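Local coordinates for GH5 (Bacteroidetes bacterium AC2a, PDB 4YHE), which probably hydrolyses the beta-1,4-glucosidic linkages of cellulose, as an endoglucanase of glycoside hydrolase family 5, at residues L96-N101 with G154-F159; L134-L139 with N187-V192; Y254-H259 with E307-Y312. All blocks are in the same frame, centred on the assembly; numbering follows the deposited sequence.

Contact 1: L96-N101 with G154-F159; sequences LIVIIN and GEWLVF
Val-98 and Val-158 sew the strands 97-101 and 157-160 together with three backbone hydrogen bonds in a parallel ladder. Val-98 N gives its hydrogen to Trp-156 O at 2.9 Å, and Val-98 O takes one from Val-158 N at 2.7 Å, an almost straight bond with 174° at the hydrogen. Two residues on, Ile-100 N reaches Val-158 O at 3.1 Å. Val-98 and Val-158 each bond to the two neighbours of the residue they face, Leu-157 and Ile-99 respectively, as parallel pairing demands. Val-158 O also receives a CA-H...O contact from Ile-99 CA at 3.3 Å, so that carbonyl serves two donors. Trp-156, whose carbonyl begins the ladder, lies in a type I turn from Gly-154 to Leu-157.

The apolar contacts divide between the two faces of the sheet. On one, Val-98 places CG1 3.9 Å from Leu-157 CD1, while Val-98 CG2 meets the Trp-156 indole at its edge, 4.2 Å from CE3. Farther along this face Ile-100 turns CG1 between its backbone N and carbonyl carbon (chi1 57°), which lays the branch alongside Phe-159, 3.8 Å from CD1. Helix 78-93 packs here through Ala-91 and Val-88; Trp-156 stacks on His-92, and Arg-207 makes a cation-pi contact with Phe-159. On the other face Ile-99 and Val-158 run side by side, Ile-99 CG1 lying 3.9 Å from Val-158 CB, and Phe-10 of helix 6-13 meets Val-158.

The two strands, joined through helices 122-127 and 129-149, form a beta-alpha-beta unit of the closed eight-stranded beta/alpha (TIM) barrel, the fold of glycoside hydrolase family 5, with one face turned to the surrounding helices and the other to the barrel interior.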
loop_
_atom_site.group_PDB
_atom_site.type_symbol
_atom_site.label_atom_id
_atom_site.label_comp_id
_atom_site.label_asym_id
_atom_site.label_seq_id
_atom_site.Cartn_x
_atom_site.Cartn_y
_atom_site.Cartn_z
ATOM N N LEU A 96 12.757 8.246 7.601
ATOM C CA LEU A 96 11.751 7.251 7.194
ATOM C C LEU A 96 12.226 6.433 6.011
ATOM O O LEU A 96 12.931 6.930 5.135
ATOM C CB LEU A 96 10.432 7.952 6.826
ATOM C CG LEU A 96 9.805 8.831 7.894
ATOM C CD1 LEU A 96 8.775 9.768 7.308
ATOM C CD2 LEU A 96 9.215 7.962 8.990
ATOM N N ILE A 97 11.851 5.159 6.001
ATOM C CA ILE A 97 11.959 4.333 4.810
ATOM C C ILE A 97 10.828 4.816 3.889
ATOM O O ILE A 97 9.745 5.153 4.369
ATOM C CB ILE A 97 11.819 2.848 5.177
ATOM C CG1 ILE A 97 13.072 2.408 5.941
ATOM C CG2 ILE A 97 11.628 1.990 3.940
ATOM C CD1 ILE A 97 12.880 1.210 6.839
ATOM N N VAL A 98 11.079 4.830 2.599
ATOM C CA VAL A 98 10.172 5.487 1.639
ATOM C C VAL A 98 9.824 4.536 0.527
ATOM O O VAL A 98 10.711 3.917 -0.028
ATOM C CB VAL A 98 10.845 6.735 1.014
ATOM C CG1 VAL A 98 9.947 7.409 -0.046
ATOM C CG2 VAL A 98 11.251 7.712 2.105
ATOM N N ILE A 99 8.536 4.418 0.200
ATOM C CA ILE A 99 8.086 3.667 -0.965
ATOM C C ILE A 99 7.432 4.638 -1.955
ATOM O O ILE A 99 6.617 5.462 -1.546
ATOM C CB ILE A 99 7.003 2.634 -0.546
ATOM C CG1 ILE A 99 7.523 1.722 0.550
ATOM C CG2 ILE A 99 6.526 1.791 -1.709
ATOM C CD1 ILE A 99 6.410 0.933 1.234
ATOM N N ILE A 100 7.800 4.551 -3.229
ATOM C CA ILE A 100 7.089 5.251 -4.313
ATOM C C ILE A 100 6.640 4.222 -5.315
ATOM O O ILE A 100 7.163 3.119 -5.329
ATOM C CB ILE A 100 7.955 6.315 -5.004
ATOM C CG1 ILE A 100 9.273 5.721 -5.577
ATOM C CG2 ILE A 100 8.265 7.415 -4.000
ATOM C CD1 ILE A 100 10.026 6.684 -6.470
ATOM N N ASN A 101 5.688 4.582 -6.168
ATOM C CA ASN A 101 5.064 3.616 -7.060
ATOM C C ASN A 101 4.508 4.243 -8.325
ATOM O O ASN A 101 4.716 5.443 -8.595
ATOM C CB ASN A 101 3.966 2.822 -6.283
ATOM C CG ASN A 101 2.688 3.610 -6.054
ATOM O OD1 ASN A 101 2.594 4.787 -6.392
ATOM N ND2 ASN A 101 1.684 2.947 -5.456
ATOM N N GLY A 154 19.989 4.997 -1.700
ATOM C CA GLY A 154 20.187 3.630 -1.254
ATOM C C GLY A 154 18.929 2.908 -0.827
ATOM O O GLY A 154 17.816 3.214 -1.319
ATOM N N GLU A 155 19.090 1.935 0.069
ATOM C CA GLU A 155 18.015 0.943 0.272
ATOM C C GLU A 155 16.894 1.409 1.206
ATOM O O GLU A 155 15.940 0.674 1.420
ATOM C CB GLU A 155 18.562 -0.443 0.645
ATOM C CG GLU A 155 19.031 -0.602 2.069
ATOM C CD GLU A 155 19.486 -2.033 2.377
ATOM O OE1 GLU A 155 20.035 -2.753 1.488
ATOM O OE2 GLU A 155 19.298 -2.416 3.537
ATOM N N TRP A 156 17.044 2.608 1.787
ATOM C CA TRP A 156 15.946 3.290 2.459
ATOM C C TRP A 156 14.834 3.676 1.463
ATOM O O TRP A 156 13.724 3.909 1.898
ATOM C CB TRP A 156 16.404 4.541 3.240
ATOM C CG TRP A 156 17.144 5.521 2.404
ATOM C CD1 TRP A 156 18.506 5.607 2.243
ATOM C CD2 TRP A 156 16.576 6.550 1.581
ATOM N NE1 TRP A 156 18.810 6.616 1.362
ATOM C CE2 TRP A 156 17.651 7.220 0.949
ATOM C CE3 TRP A 156 15.259 6.974 1.321
ATOM C CZ2 TRP A 156 17.456 8.290 0.080
ATOM C CZ3 TRP A 156 15.069 8.043 0.454
ATOM C CH2 TRP A 156 16.158 8.685 -0.160
ATOM N N LEU A 157 15.129 3.717 0.169
ATOM C CA LEU A 157 14.135 4.024 -0.882
ATOM C C LEU A 157 13.718 2.725 -1.597
ATOM O O LEU A 157 14.545 2.058 -2.210
ATOM C CB LEU A 157 14.693 5.025 -1.893
ATOM C CG LEU A 157 13.798 5.399 -3.090
ATOM C CD1 LEU A 157 12.483 5.979 -2.593
ATOM C CD2 LEU A 157 14.480 6.365 -4.030
ATOM N N VAL A 158 12.427 2.390 -1.491
ATOM C CA VAL A 158 11.821 1.187 -2.070
ATOM C C VAL A 158 10.966 1.587 -3.268
ATOM O O VAL A 158 10.256 2.593 -3.213
ATOM C CB VAL A 158 10.900 0.493 -1.040
ATOM C CG1 VAL A 158 10.178 -0.715 -1.642
ATOM C CG2 VAL A 158 11.644 0.085 0.232
ATOM N N PHE A 159 11.068 0.840 -4.354
ATOM C CA PHE A 159 10.181 1.027 -5.488
ATOM C C PHE A 159 9.100 -0.057 -5.438
ATOM O O PHE A 159 9.423 -1.247 -5.317
ATOM C CB PHE A 159 10.906 0.888 -6.825
ATOM C CG PHE A 159 11.906 1.970 -7.128
ATOM C CD1 PHE A 159 11.979 3.132 -6.392
ATOM C CD2 PHE A 159 12.767 1.817 -8.201
ATOM C CE1 PHE A 159 12.910 4.102 -6.704
ATOM C CE2 PHE A 159 13.703 2.786 -8.533
ATOM C CZ PHE A 159 13.773 3.933 -7.779
#

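Contact 2: L134-L139 with N187-V192; sequences LIKQEL and NEWNQV
Glu-188 OE1 is gripped by two groups: Lys-136 NZ, in a salt bridge of 2.6 Å across the helices, and Asn-132 ND2, one turn before Lys-136. The ammonium comes from above the carboxylate, 38° out of its plane. To get there Lys-136 runs extended beyond CG and passes the indole of Trp-189, with CE in the ring plane at its edge, 4.0 Å from CD1. Asn-132 has a second task: its OD1 accepts the hydrogen bond of Trp-189 NE1, so one amide binds both the acid and the indole, which probably restrains the rotation of the ring.

The two helices, 129-149 and 181-199, follow successive strands of the beta/alpha barrel and stand next to each other in its outer layer. Their N-to-C directions differ by 30° and the axes of the two short segments approach to 9.8 Å.

Between them stands the indole of Trp-189. Ile-135 and Leu-139, one turn apart, approach from the same side of its plane: Ile-135 CG2 comes obliquely near the rim, 3.6 Å from Trp-189 CZ2, and Leu-139 CD1 lies over the face, toward the rim at CG, 4.0 Å from Trp-189 CG. Leu-122 and Ala-125 of helix 122-127 also touch the indole. A turn later on the second helix, Val-192 points at the first helix and spreads its two methyls over Lys-136. CG2 packs against the aliphatic stem, 3.9 Å from Lys-136 CD, whereas CG1 rests 3.5 Å from Lys-136 O, a carbonyl that also accepts a hydrogen bond from Thr-140 OG1.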
loop_
_atom_site.group_PDB
_atom_site.type_symbol
_atom_site.label_atom_id
_atom_site.label_comp_id
_atom_site.label_asym_id
_atom_site.label_seq_id
_atom_site.Cartn_x
_atom_site.Cartn_y
_atom_site.Cartn_z
ATOM N N LEU A 134 2.801 -2.549 -25.932
ATOM C CA LEU A 134 2.871 -1.084 -25.785
ATOM C C LEU A 134 2.907 -0.655 -24.323
ATOM O O LEU A 134 3.662 0.249 -23.947
ATOM C CB LEU A 134 1.650 -0.408 -26.420
ATOM C CG LEU A 134 1.528 -0.283 -27.940
ATOM C CD1 LEU A 134 0.215 0.419 -28.275
ATOM C CD2 LEU A 134 2.704 0.482 -28.519
ATOM N N ILE A 135 2.053 -1.286 -23.518
ATOM C CA ILE A 135 1.940 -0.941 -22.103
ATOM C C ILE A 135 3.282 -1.288 -21.455
ATOM O O ILE A 135 3.818 -0.523 -20.644
ATOM C CB ILE A 135 0.741 -1.674 -21.455
ATOM C CG1 ILE A 135 -0.554 -1.014 -21.915
ATOM C CG2 ILE A 135 0.845 -1.686 -19.929
ATOM C CD1 ILE A 135 -1.795 -1.839 -21.692
ATOM N N LYS A 136 3.858 -2.418 -21.856
ATOM C CA LYS A 136 5.139 -2.831 -21.306
ATOM C C LYS A 136 6.291 -1.894 -21.649
ATOM O O LYS A 136 7.208 -1.689 -20.832
ATOM C CB LYS A 136 5.474 -4.249 -21.746
ATOM C CG LYS A 136 4.749 -5.327 -20.973
ATOM C CD LYS A 136 4.997 -6.686 -21.635
ATOM C CE LYS A 136 4.140 -7.768 -21.044
ATOM N NZ LYS A 136 4.333 -9.077 -21.737
ATOM N N GLN A 137 6.261 -1.348 -22.862
ATOM C CA GLN A 137 7.272 -0.366 -23.300
ATOM C C GLN A 137 7.174 0.917 -22.462
ATOM O O GLN A 137 8.203 1.459 -22.041
ATOM C CB GLN A 137 7.087 -0.018 -24.789
ATOM C CG GLN A 137 7.530 -1.115 -25.746
ATOM C CD GLN A 137 7.162 -0.860 -27.216
ATOM O OE1 GLN A 137 6.160 -0.231 -27.535
ATOM N NE2 GLN A 137 7.973 -1.394 -28.117
ATOM N N GLU A 138 5.937 1.380 -22.218
ATOM C CA GLU A 138 5.694 2.577 -21.376
ATOM C C GLU A 138 6.182 2.330 -19.940
ATOM O O GLU A 138 6.905 3.162 -19.371
ATOM C CB GLU A 138 4.227 3.026 -21.450
ATOM C CG GLU A 138 3.929 4.321 -20.701
ATOM C CD GLU A 138 2.638 5.034 -21.099
ATOM O OE1 GLU A 138 1.886 4.594 -22.030
ATOM O OE2 GLU A 138 2.382 6.099 -20.477
ATOM N N LEU A 139 5.862 1.152 -19.397
ATOM C CA LEU A 139 6.319 0.760 -18.056
ATOM C C LEU A 139 7.830 0.764 -17.958
ATOM O O LEU A 139 8.407 1.264 -16.992
ATOM C CB LEU A 139 5.756 -0.634 -17.657
ATOM C CG LEU A 139 4.300 -0.709 -17.158
ATOM C CD1 LEU A 139 3.861 -2.153 -17.039
ATOM C CD2 LEU A 139 4.120 0.002 -15.811
ATOM N N ASN A 187 1.661 -10.775 -13.950
ATOM C CA ASN A 187 2.980 -11.328 -13.709
ATOM C C ASN A 187 4.016 -10.850 -14.698
ATOM O O ASN A 187 5.095 -10.481 -14.300
ATOM C CB ASN A 187 2.945 -12.849 -13.620
ATOM C CG ASN A 187 2.366 -13.340 -12.304
ATOM O OD1 ASN A 187 2.550 -12.738 -11.238
ATOM N ND2 ASN A 187 1.661 -14.426 -12.370
ATOM N N GLU A 188 3.668 -10.795 -15.982
ATOM C CA GLU A 188 4.545 -10.224 -16.987
ATOM C C GLU A 188 4.879 -8.734 -16.728
ATOM O O GLU A 188 6.026 -8.294 -16.936
ATOM C CB GLU A 188 3.908 -10.333 -18.371
ATOM C CG GLU A 188 3.689 -11.760 -18.834
ATOM C CD GLU A 188 2.873 -11.835 -20.119
ATOM O OE1 GLU A 188 2.662 -10.804 -20.765
ATOM O OE2 GLU A 188 2.424 -12.931 -20.467
ATOM N N TRP A 189 3.873 -7.961 -16.332
ATOM C CA TRP A 189 4.082 -6.544 -16.043
ATOM C C TRP A 189 5.075 -6.389 -14.899
ATOM O O TRP A 189 5.965 -5.560 -14.960
ATOM C CB TRP A 189 2.782 -5.863 -15.680
ATOM C CG TRP A 189 1.852 -5.603 -16.868
ATOM C CD1 TRP A 189 2.021 -5.997 -18.167
ATOM C CD2 TRP A 189 0.599 -4.927 -16.810
ATOM N NE1 TRP A 189 0.966 -5.567 -18.928
ATOM C CE2 TRP A 189 0.062 -4.925 -18.124
ATOM C CE3 TRP A 189 -0.134 -4.324 -15.775
ATOM C CZ2 TRP A 189 -1.148 -4.323 -18.428
ATOM C CZ3 TRP A 189 -1.369 -3.750 -16.070
ATOM C CH2 TRP A 189 -1.854 -3.735 -17.415
ATOM N N ASN A 190 4.924 -7.168 -13.843
ATOM C CA ASN A 190 5.875 -7.062 -12.726
ATOM C C ASN A 190 7.289 -7.426 -13.176
ATOM O O ASN A 190 8.260 -6.787 -12.745
ATOM C CB ASN A 190 5.489 -7.910 -11.514
ATOM C CG ASN A 190 4.409 -7.268 -10.634
ATOM O OD1 ASN A 190 4.268 -6.039 -10.547
ATOM N ND2 ASN A 190 3.623 -8.120 -9.983
ATOM N N GLN A 191 7.422 -8.438 -14.044
ATOM C CA GLN A 191 8.753 -8.809 -14.553
ATOM C C GLN A 191 9.397 -7.643 -15.311
ATOM O O GLN A 191 10.561 -7.306 -15.086
ATOM C CB GLN A 191 8.667 -10.038 -15.458
ATOM C CG GLN A 191 10.004 -10.590 -15.933
ATOM C CD GLN A 191 10.835 -11.122 -14.803
ATOM O OE1 GLN A 191 10.482 -12.118 -14.185
ATOM N NE2 GLN A 191 11.943 -10.464 -14.516
ATOM N N VAL A 192 8.623 -7.044 -16.202
ATOM C CA VAL A 192 9.066 -5.892 -16.988
ATOM C C VAL A 192 9.485 -4.700 -16.097
ATOM O O VAL A 192 10.514 -4.078 -16.343
ATOM C CB VAL A 192 7.969 -5.531 -18.005
ATOM C CG1 VAL A 192 8.072 -4.100 -18.501
ATOM C CG2 VAL A 192 8.037 -6.517 -19.182
#

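Contact 3: Y254-H259 with E307-Y312; sequences YNEWGH and EEFRLY
Helix 304-323, which follows strand 291-296 in the outer layer of the barrel, is lined on one flank by the long loop between helices 246-249 and 270-285; there Phe-309 and Tyr-312 of the helix meet Glu-256, Trp-257 and His-259. Phe-309 is wedged against the loop backbone. Over one of its faces lies Glu-256 CG in a CH-pi contact, 3.9 Å from the ring centroid and 19° off the normal. At the ring edge, near its plane, sits Trp-257 O, 3.3 Å from Phe-309 CD1. The Glu-256 carboxylate runs on past the ring, OE2 coming within 3.6 Å of Phe-309 CE2, but it is spoken for elsewhere: OE1 accepts from Lys-262 N, Asp-263 N and Ser-387 OG, and OE2 from Ser-388 N. The acid thereby ties the loop to the C-terminal tail while its methylene sits on the phenylalanine.

In this beta/alpha barrel the loop after the sixth strand thus reaches across to the helix after the seventh, and an aromatic pair, Trp-257 and Tyr-312, continues the seam. Trp-257 swings CG anti to its own N (chi1 -179°), which brings the indole to Tyr-312. Trp-257 CZ3 approaches Tyr-312 CE2 to 3.5 Å with the ring planes inclined at 49°. Beyond Gly-258, where the lack of a side chain lets the backbone pass close to Tyr-312, His-259 brings its ring edge to the phenol. His-259 ND1 and Tyr-312 OH are 3.6 Å apart and not bonded to each other; both instead hydrogen-bond to Glu-270 OE2, which links loop and helix through a shared carboxylate oxygen. The histidine ring is also stacked on Tyr-381.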
loop_
_atom_site.group_PDB
_atom_site.type_symbol
_atom_site.label_atom_id
_atom_site.label_comp_id
_atom_site.label_asym_id
_atom_site.label_seq_id
_atom_site.Cartn_x
_atom_site.Cartn_y
_atom_site.Cartn_z
ATOM N N TYR A 254 -21.330 -1.680 8.974
ATOM C CA TYR A 254 -21.295 -2.156 10.341
ATOM C C TYR A 254 -20.260 -1.350 11.129
ATOM O O TYR A 254 -19.190 -1.037 10.615
ATOM C CB TYR A 254 -20.913 -3.630 10.357
ATOM C CG TYR A 254 -21.885 -4.521 9.604
ATOM C CD1 TYR A 254 -21.754 -4.718 8.225
ATOM C CD2 TYR A 254 -22.949 -5.136 10.257
ATOM C CE1 TYR A 254 -22.633 -5.530 7.522
ATOM C CE2 TYR A 254 -23.840 -5.955 9.570
ATOM C CZ TYR A 254 -23.675 -6.146 8.193
ATOM O OH TYR A 254 -24.578 -6.926 7.491
ATOM N N ASN A 255 -20.533 -1.084 12.404
ATOM C CA ASN A 255 -19.638 -0.241 13.164
ATOM C C ASN A 255 -19.023 -0.878 14.398
ATOM O O ASN A 255 -18.423 -0.187 15.203
ATOM C CB ASN A 255 -20.348 1.088 13.465
ATOM C CG ASN A 255 -20.440 1.955 12.231
ATOM O OD1 ASN A 255 -19.436 2.466 11.756
ATOM N ND2 ASN A 255 -21.622 2.039 11.652
ATOM N N GLU A 256 -19.136 -2.191 14.504
ATOM C CA GLU A 256 -18.409 -2.959 15.503
ATOM C C GLU A 256 -17.667 -4.118 14.823
ATOM O O GLU A 256 -17.990 -4.501 13.687
ATOM C CB GLU A 256 -19.392 -3.423 16.595
ATOM C CG GLU A 256 -19.998 -2.270 17.388
ATOM C CD GLU A 256 -20.942 -2.666 18.528
ATOM O OE1 GLU A 256 -21.484 -3.788 18.528
ATOM O OE2 GLU A 256 -21.152 -1.818 19.429
ATOM N N TRP A 257 -16.672 -4.678 15.508
ATOM C CA TRP A 257 -15.852 -5.750 14.951
ATOM C C TRP A 257 -15.335 -6.635 16.051
ATOM O O TRP A 257 -15.001 -6.148 17.137
ATOM C CB TRP A 257 -14.664 -5.169 14.158
ATOM C CG TRP A 257 -13.767 -6.186 13.512
ATOM C CD1 TRP A 257 -13.944 -6.784 12.284
ATOM C CD2 TRP A 257 -12.549 -6.721 14.035
ATOM N NE1 TRP A 257 -12.925 -7.650 12.026
ATOM C CE2 TRP A 257 -12.036 -7.610 13.069
ATOM C CE3 TRP A 257 -11.814 -6.503 15.208
ATOM C CZ2 TRP A 257 -10.843 -8.297 13.248
ATOM C CZ3 TRP A 257 -10.656 -7.197 15.385
ATOM C CH2 TRP A 257 -10.176 -8.094 14.423
ATOM N N GLY A 258 -15.310 -7.930 15.767
ATOM C CA GLY A 258 -14.761 -8.917 16.663
ATOM C C GLY A 258 -15.781 -9.548 17.593
ATOM O O GLY A 258 -16.980 -9.252 17.552
ATOM N N HIS A 259 -15.246 -10.362 18.493
ATOM C CA HIS A 259 -16.035 -11.254 19.303
ATOM C C HIS A 259 -16.912 -10.543 20.335
ATOM O O HIS A 259 -17.901 -11.114 20.756
ATOM C CB HIS A 259 -15.124 -12.283 19.961
ATOM C CG HIS A 259 -14.326 -11.740 21.106
ATOM N ND1 HIS A 259 -13.188 -10.983 20.929
ATOM C CD2 HIS A 259 -14.484 -11.880 22.445
ATOM C CE1 HIS A 259 -12.671 -10.686 22.111
ATOM N NE2 HIS A 259 -13.454 -11.196 23.045
ATOM N N GLU A 307 -15.745 4.094 18.066
ATOM C CA GLU A 307 -14.330 4.365 17.881
ATOM C C GLU A 307 -13.477 3.388 18.677
ATOM O O GLU A 307 -12.431 3.003 18.209
ATOM C CB GLU A 307 -13.969 5.831 18.203
ATOM C CG GLU A 307 -12.540 6.246 17.803
ATOM C CD GLU A 307 -12.294 6.330 16.289
ATOM O OE1 GLU A 307 -13.222 6.013 15.497
ATOM O OE2 GLU A 307 -11.164 6.724 15.891
ATOM N N GLU A 308 -13.937 2.949 19.851
ATOM C CA GLU A 308 -13.132 1.976 20.612
ATOM C C GLU A 308 -12.952 0.662 19.854
ATOM O O GLU A 308 -11.888 0.020 19.941
ATOM C CB GLU A 308 -13.711 1.727 22.010
ATOM C CG GLU A 308 -13.538 2.904 22.991
ATOM C CD GLU A 308 -12.091 3.302 23.217
ATOM O OE1 GLU A 308 -11.269 2.431 23.474
ATOM O OE2 GLU A 308 -11.774 4.493 23.139
ATOM N N PHE A 309 -13.974 0.267 19.082
ATOM C CA PHE A 309 -13.838 -0.906 18.244
ATOM C C PHE A 309 -12.813 -0.762 17.124
ATOM O O PHE A 309 -12.124 -1.704 16.842
ATOM C CB PHE A 309 -15.180 -1.331 17.670
ATOM C CG PHE A 309 -16.023 -2.064 18.663
ATOM C CD1 PHE A 309 -15.863 -3.421 18.852
ATOM C CD2 PHE A 309 -16.941 -1.372 19.449
ATOM C CE1 PHE A 309 -16.637 -4.100 19.797
ATOM C CE2 PHE A 309 -17.709 -2.038 20.378
ATOM C CZ PHE A 309 -17.545 -3.397 20.563
ATOM N N ARG A 310 -12.750 0.408 16.489
ATOM C CA ARG A 310 -11.710 0.727 15.520
ATOM C C ARG A 310 -10.283 0.627 16.127
ATOM O O ARG A 310 -9.368 0.071 15.520
ATOM C CB ARG A 310 -11.986 2.116 14.928
ATOM C CG ARG A 310 -10.989 2.533 13.842
ATOM C CD ARG A 310 -10.924 4.037 13.722
ATOM N NE ARG A 310 -10.226 4.504 12.548
ATOM C CZ ARG A 310 -9.815 5.757 12.330
ATOM N NH1 ARG A 310 -9.961 6.701 13.232
ATOM N NH2 ARG A 310 -9.204 6.052 11.210
ATOM N N LEU A 311 -10.108 1.134 17.337
ATOM C CA LEU A 311 -8.818 1.059 18.011
ATOM C C LEU A 311 -8.464 -0.382 18.344
ATOM O O LEU A 311 -7.327 -0.777 18.149
ATOM C CB LEU A 311 -8.784 1.935 19.274
ATOM C CG LEU A 311 -9.069 3.415 19.111
ATOM C CD1 LEU A 311 -8.830 4.186 20.419
ATOM C CD2 LEU A 311 -8.177 4.015 18.039
ATOM N N TYR A 312 -9.453 -1.149 18.812
ATOM C CA TYR A 312 -9.318 -2.593 19.040
ATOM C C TYR A 312 -8.900 -3.302 17.769
ATOM O O TYR A 312 -7.985 -4.081 17.766
ATOM C CB TYR A 312 -10.624 -3.205 19.587
ATOM C CG TYR A 312 -10.600 -4.703 19.647
ATOM C CD1 TYR A 312 -9.798 -5.365 20.590
ATOM C CD2 TYR A 312 -11.365 -5.479 18.778
ATOM C CE1 TYR A 312 -9.745 -6.736 20.641
ATOM C CE2 TYR A 312 -11.340 -6.861 18.849
ATOM C CZ TYR A 312 -10.520 -7.485 19.786
ATOM O OH TYR A 312 -10.452 -8.836 19.884
#

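In the fold
Contacts 1 and 2 belong to neighbouring beta/alpha units: strand 157-160 lies in the chain between the helices 129-149 and 181-199, so their segments alternate, although nearest atoms stay about 9 Å apart. Contact 1 is buried in the sheet and relies on backbone hydrogen bonds with apolar, mostly aliphatic, packing on both faces, whereas contact 2 belongs to the outer layer, only partly buried, and adds a salt bridge to its apolar seam. Contact 3, about 22 Å from the chain's centre and on the other side of it from contact 1, is nevertheless buried; it joins a loop to an outer helix, aromatic rings do the packing, and the hydrogen bonds of its polar groups run to third parties.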